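Local coordinates for putative uncharacterized protein (Mycobacterium avium, PDB 2Z6V) that probably transfers a sulfonate group from the donor PAPS to an acceptor, as other members of the sulfotransferase family do, its natural substrate being unestablished, at residues Ile110-Ser123 against Ser246-Ala258. Sequence-based numbering, arbitrary orientation.
Sequences IVLGMPRTGTTVIS and SLKMPSHSVHIEA. With PLM (palmitic acid), chain C; SO4 (sulfate ion), chain B.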
# COMPACT_ATOMS: atom_id res chain seq x y z
N ILE A 110 4.68 12.01 -0.04
CA ILE A 110 4.48 10.63 -0.48
C ILE A 110 5.72 9.74 -0.45
O ILE A 110 6.73 10.06 -1.08
CB ILE A 110 3.91 10.60 -1.91
CG1 ILE A 110 2.66 11.48 -2.01
CG2 ILE A 110 3.56 9.17 -2.30
CD1 ILE A 110 1.99 11.48 -3.38
N VAL A 111 5.63 8.61 0.25
CA VAL A 111 6.75 7.67 0.35
C VAL A 111 6.60 6.54 -0.68
O VAL A 111 5.56 5.89 -0.75
CB VAL A 111 6.83 7.04 1.77
CG1 VAL A 111 7.99 6.04 1.83
CG2 VAL A 111 7.00 8.13 2.81
N LEU A 112 7.64 6.30 -1.46
CA LEU A 112 7.60 5.28 -2.50
C LEU A 112 8.92 4.52 -2.58
O LEU A 112 9.88 4.86 -1.88
CB LEU A 112 7.30 5.93 -3.85
CG LEU A 112 8.24 7.07 -4.27
CD1 LEU A 112 9.51 6.50 -4.89
CD2 LEU A 112 7.54 7.98 -5.26
N GLY A 113 8.97 3.51 -3.43
CA GLY A 113 10.18 2.73 -3.58
C GLY A 113 9.87 1.25 -3.67
O GLY A 113 8.80 0.86 -4.13
N MET A 114 10.80 0.41 -3.23
CA MET A 114 10.58 -1.03 -3.27
C MET A 114 9.80 -1.45 -2.02
O MET A 114 9.78 -0.73 -1.02
CB MET A 114 11.89 -1.81 -3.24
CG MET A 114 12.91 -1.47 -4.30
SD MET A 114 14.41 -2.47 -4.07
CE MET A 114 15.14 -1.67 -2.61
N PRO A 115 9.13 -2.61 -2.09
CA PRO A 115 8.40 -3.04 -0.89
C PRO A 115 9.45 -3.65 0.04
O PRO A 115 10.56 -3.98 -0.41
CB PRO A 115 7.43 -4.08 -1.44
CG PRO A 115 8.18 -4.66 -2.60
CD PRO A 115 8.79 -3.44 -3.25
N ARG A 116 9.15 -3.77 1.32
CA ARG A 116 10.09 -4.36 2.27
C ARG A 116 11.30 -3.47 2.57
O ARG A 116 12.38 -3.98 2.85
CB ARG A 116 10.59 -5.72 1.75
CG ARG A 116 9.50 -6.59 1.16
CD ARG A 116 8.30 -6.64 2.09
NE ARG A 116 8.70 -7.05 3.43
CZ ARG A 116 7.91 -6.98 4.49
NH1 ARG A 116 6.68 -6.50 4.38
NH2 ARG A 116 8.36 -7.40 5.67
N THR A 117 11.12 -2.15 2.51
CA THR A 117 12.21 -1.24 2.80
C THR A 117 12.26 -0.81 4.26
O THR A 117 13.13 -0.03 4.65
CB THR A 117 12.13 0.03 1.92
OG1 THR A 117 10.78 0.48 1.86
CG2 THR A 117 12.65 -0.24 0.52
N GLY A 118 11.32 -1.32 5.06
CA GLY A 118 11.27 -1.00 6.48
C GLY A 118 10.95 0.45 6.80
O GLY A 118 11.58 1.05 7.67
N THR A 119 9.96 1.00 6.11
CA THR A 119 9.55 2.39 6.25
C THR A 119 8.55 2.65 7.36
O THR A 119 8.27 3.79 7.70
CB THR A 119 8.93 2.90 4.93
OG1 THR A 119 7.65 2.28 4.72
CG2 THR A 119 9.84 2.57 3.75
N THR A 120 8.00 1.58 7.92
CA THR A 120 7.01 1.71 8.99
C THR A 120 7.24 2.87 9.96
O THR A 120 6.33 3.68 10.16
CB THR A 120 6.91 0.39 9.79
OG1 THR A 120 6.07 0.60 10.93
CG2 THR A 120 8.29 -0.09 10.24
N VAL A 121 8.43 2.98 10.54
CA VAL A 121 8.72 4.05 11.49
C VAL A 121 8.38 5.47 11.03
O VAL A 121 7.72 6.22 11.75
CB VAL A 121 10.21 4.06 11.94
CG1 VAL A 121 10.50 5.31 12.75
CG2 VAL A 121 10.51 2.84 12.79
N ILE A 122 8.84 5.85 9.85
CA ILE A 122 8.57 7.20 9.37
C ILE A 122 7.08 7.47 9.20
O ILE A 122 6.64 8.58 9.50
CB ILE A 122 9.26 7.51 8.03
CG1 ILE A 122 9.16 9.02 7.77
CG2 ILE A 122 8.60 6.73 6.88
CD1 ILE A 122 9.57 9.43 6.39
N SER A 123 6.32 6.49 8.72
CA SER A 123 4.89 6.69 8.55
C SER A 123 4.27 7.11 9.87
O SER A 123 3.48 8.04 9.90
CB SER A 123 4.19 5.41 8.06
OG SER A 123 4.38 5.20 6.68
N SER A 246 0.10 12.89 4.27
CA SER A 246 1.31 12.09 4.37
C SER A 246 0.86 10.74 3.84
O SER A 246 0.03 10.08 4.45
CB SER A 246 1.76 11.96 5.82
OG SER A 246 2.77 10.97 5.92
N LEU A 247 1.39 10.33 2.69
CA LEU A 247 0.97 9.08 2.08
C LEU A 247 2.12 8.13 1.83
O LEU A 247 3.28 8.55 1.79
CB LEU A 247 0.25 9.36 0.77
CG LEU A 247 -0.85 10.40 0.89
CD1 LEU A 247 -1.27 10.89 -0.49
CD2 LEU A 247 -2.02 9.79 1.64
N LYS A 248 1.77 6.85 1.66
CA LYS A 248 2.75 5.81 1.39
C LYS A 248 2.18 4.65 0.58
O LYS A 248 1.01 4.30 0.71
CB LYS A 248 3.32 5.26 2.70
CG LYS A 248 4.31 4.12 2.50
CD LYS A 248 5.08 3.76 3.76
CE LYS A 248 4.25 2.93 4.73
NZ LYS A 248 5.06 2.46 5.90
N MET A 249 3.04 4.08 -0.25
CA MET A 249 2.73 2.92 -1.08
C MET A 249 3.94 2.67 -1.97
O MET A 249 4.27 3.49 -2.82
CB MET A 249 1.50 3.12 -1.97
CG MET A 249 1.22 1.89 -2.82
SD MET A 249 -0.28 1.94 -3.81
CE MET A 249 0.35 2.48 -5.40
N PRO A 250 4.63 1.54 -1.76
CA PRO A 250 5.82 1.21 -2.56
C PRO A 250 5.63 1.34 -4.07
O PRO A 250 6.40 2.03 -4.73
CB PRO A 250 6.14 -0.22 -2.12
CG PRO A 250 5.76 -0.20 -0.66
CD PRO A 250 4.45 0.57 -0.66
N SER A 251 4.61 0.68 -4.62
CA SER A 251 4.38 0.73 -6.06
C SER A 251 4.06 2.11 -6.64
O SER A 251 3.78 2.23 -7.83
CB SER A 251 3.31 -0.29 -6.50
OG SER A 251 2.10 -0.12 -5.78
N HIS A 252 4.08 3.14 -5.81
CA HIS A 252 3.86 4.50 -6.32
C HIS A 252 5.07 4.72 -7.24
O HIS A 252 5.00 5.47 -8.21
CB HIS A 252 3.90 5.54 -5.19
CG HIS A 252 2.57 5.84 -4.59
ND1 HIS A 252 1.44 6.07 -5.34
CD2 HIS A 252 2.21 6.04 -3.30
CE1 HIS A 252 0.44 6.39 -4.54
NE2 HIS A 252 0.88 6.39 -3.30
N SER A 253 6.17 4.06 -6.92
CA SER A 253 7.39 4.15 -7.70
C SER A 253 7.15 3.62 -9.11
O SER A 253 7.58 4.20 -10.10
CB SER A 253 8.50 3.33 -7.03
OG SER A 253 8.05 2.01 -6.77
N VAL A 254 6.45 2.49 -9.20
CA VAL A 254 6.13 1.89 -10.48
C VAL A 254 5.23 2.83 -11.27
O VAL A 254 5.50 3.15 -12.43
CB VAL A 254 5.41 0.55 -10.28
CG1 VAL A 254 5.05 -0.06 -11.61
CG2 VAL A 254 6.31 -0.40 -9.47
N HIS A 255 4.17 3.30 -10.63
CA HIS A 255 3.21 4.19 -11.26
C HIS A 255 3.55 5.67 -11.07
O HIS A 255 2.66 6.52 -11.15
CB HIS A 255 1.81 3.92 -10.69
CG HIS A 255 1.47 2.47 -10.59
ND1 HIS A 255 1.51 1.62 -11.68
CD2 HIS A 255 1.09 1.71 -9.54
CE1 HIS A 255 1.18 0.40 -11.29
NE2 HIS A 255 0.92 0.43 -10.00
N ILE A 256 4.82 5.99 -10.86
CA ILE A 256 5.21 7.38 -10.62
C ILE A 256 4.77 8.39 -11.68
O ILE A 256 4.53 9.56 -11.37
CB ILE A 256 6.73 7.51 -10.37
CG1 ILE A 256 7.04 8.91 -9.85
CG2 ILE A 256 7.49 7.18 -11.64
CD1 ILE A 256 8.37 9.02 -9.14
N GLU A 257 4.64 7.94 -12.92
CA GLU A 257 4.21 8.84 -13.99
C GLU A 257 2.75 9.29 -13.83
O GLU A 257 2.44 10.47 -14.04
CB GLU A 257 4.41 8.19 -15.36
CG GLU A 257 5.87 8.05 -15.81
CD GLU A 257 6.71 9.30 -15.53
OE1 GLU A 257 6.13 10.41 -15.49
OE2 GLU A 257 7.94 9.17 -15.35
N ALA A 258 1.86 8.38 -13.46
CA ALA A 258 0.46 8.73 -13.29
C ALA A 258 0.29 9.57 -12.02
O ALA A 258 -0.54 10.49 -11.97
CB ALA A 258 -0.40 7.48 -13.21
C1 PLM C . 1.79 -8.82 -5.27
O1 PLM C . 2.18 -9.39 -6.30
O2 PLM C . 0.60 -8.66 -4.91
C2 PLM C . 2.86 -8.25 -4.33
C3 PLM C . 3.87 -7.40 -5.10
C4 PLM C . 4.88 -6.71 -4.17
C5 PLM C . 4.18 -5.75 -3.20
C6 PLM C . 3.59 -6.49 -2.00
C7 PLM C . 2.64 -5.57 -1.23
C8 PLM C . 1.34 -5.36 -2.00
C9 PLM C . 0.88 -3.91 -1.88
CA PLM C . 0.83 -3.46 -0.42
CB PLM C . 0.86 -1.93 -0.30
CC PLM C . 2.10 -1.38 -1.02
CD PLM C . 1.86 -1.32 -2.54
CE PLM C . 3.17 -1.28 -3.33
CF PLM C . 3.93 -2.60 -3.14
CG PLM C . 5.17 -2.67 -4.03
S SO4 B . 7.78 -2.08 5.09
O1 SO4 B . 8.88 -3.05 5.24
O2 SO4 B . 7.68 -1.63 3.69
O3 SO4 B . 6.51 -2.72 5.49
O4 SO4 B . 8.02 -0.92 5.96
O HOH W 1 1.87 9.18 7.70
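Lys248 runs side by side with Val111 and then passes across Thr119 to the first turn of helix 120-126. Lys248 CG lies anti to the backbone N (chi1 178°), which keeps the aliphatic part along Val111, 3.9 Å from Val111 CB to Lys248 CG; a bend at chi3 then brings NZ to two hydroxyls. It donates to Thr119 OG1 at 2.9 Å, with a weaker bond to Ser123 OG. Behind it, strands 109-113 and 244-248 pair in parallel: Val111 N donates to Leu247 O (2.8 Å), and Met249 N to Val111 O. Gly113 N donates to Pro250 O in the carbonyl plane, on a lone pair (3.2 Å). On the face of Ile110 and Leu247, Ile110 crosses the His252 side chain at about a right angle, its CG2 3.6 Å from His252 CD2, while Asp191 and Tyr227 hold the two ring nitrogens. Leu112 spreads its branches, CD1 against Ser253 CB and CD2 against Ile256 CD1 (4.1 Å). Pro115 and Pro250 meet through their CB atoms and both border the palmitic acid chain. Gly118 N and Thr120 N bind a sulfate, and the Arg116 guanidinium turns one face to its O1. This strand-loop-helix resembles the P-loop-like phosphosulfate-binding loop of sulfotransferases, where the sulfate, probably from the crystallisation liquor, would mark the place of the 5'-phosphate of PAPS.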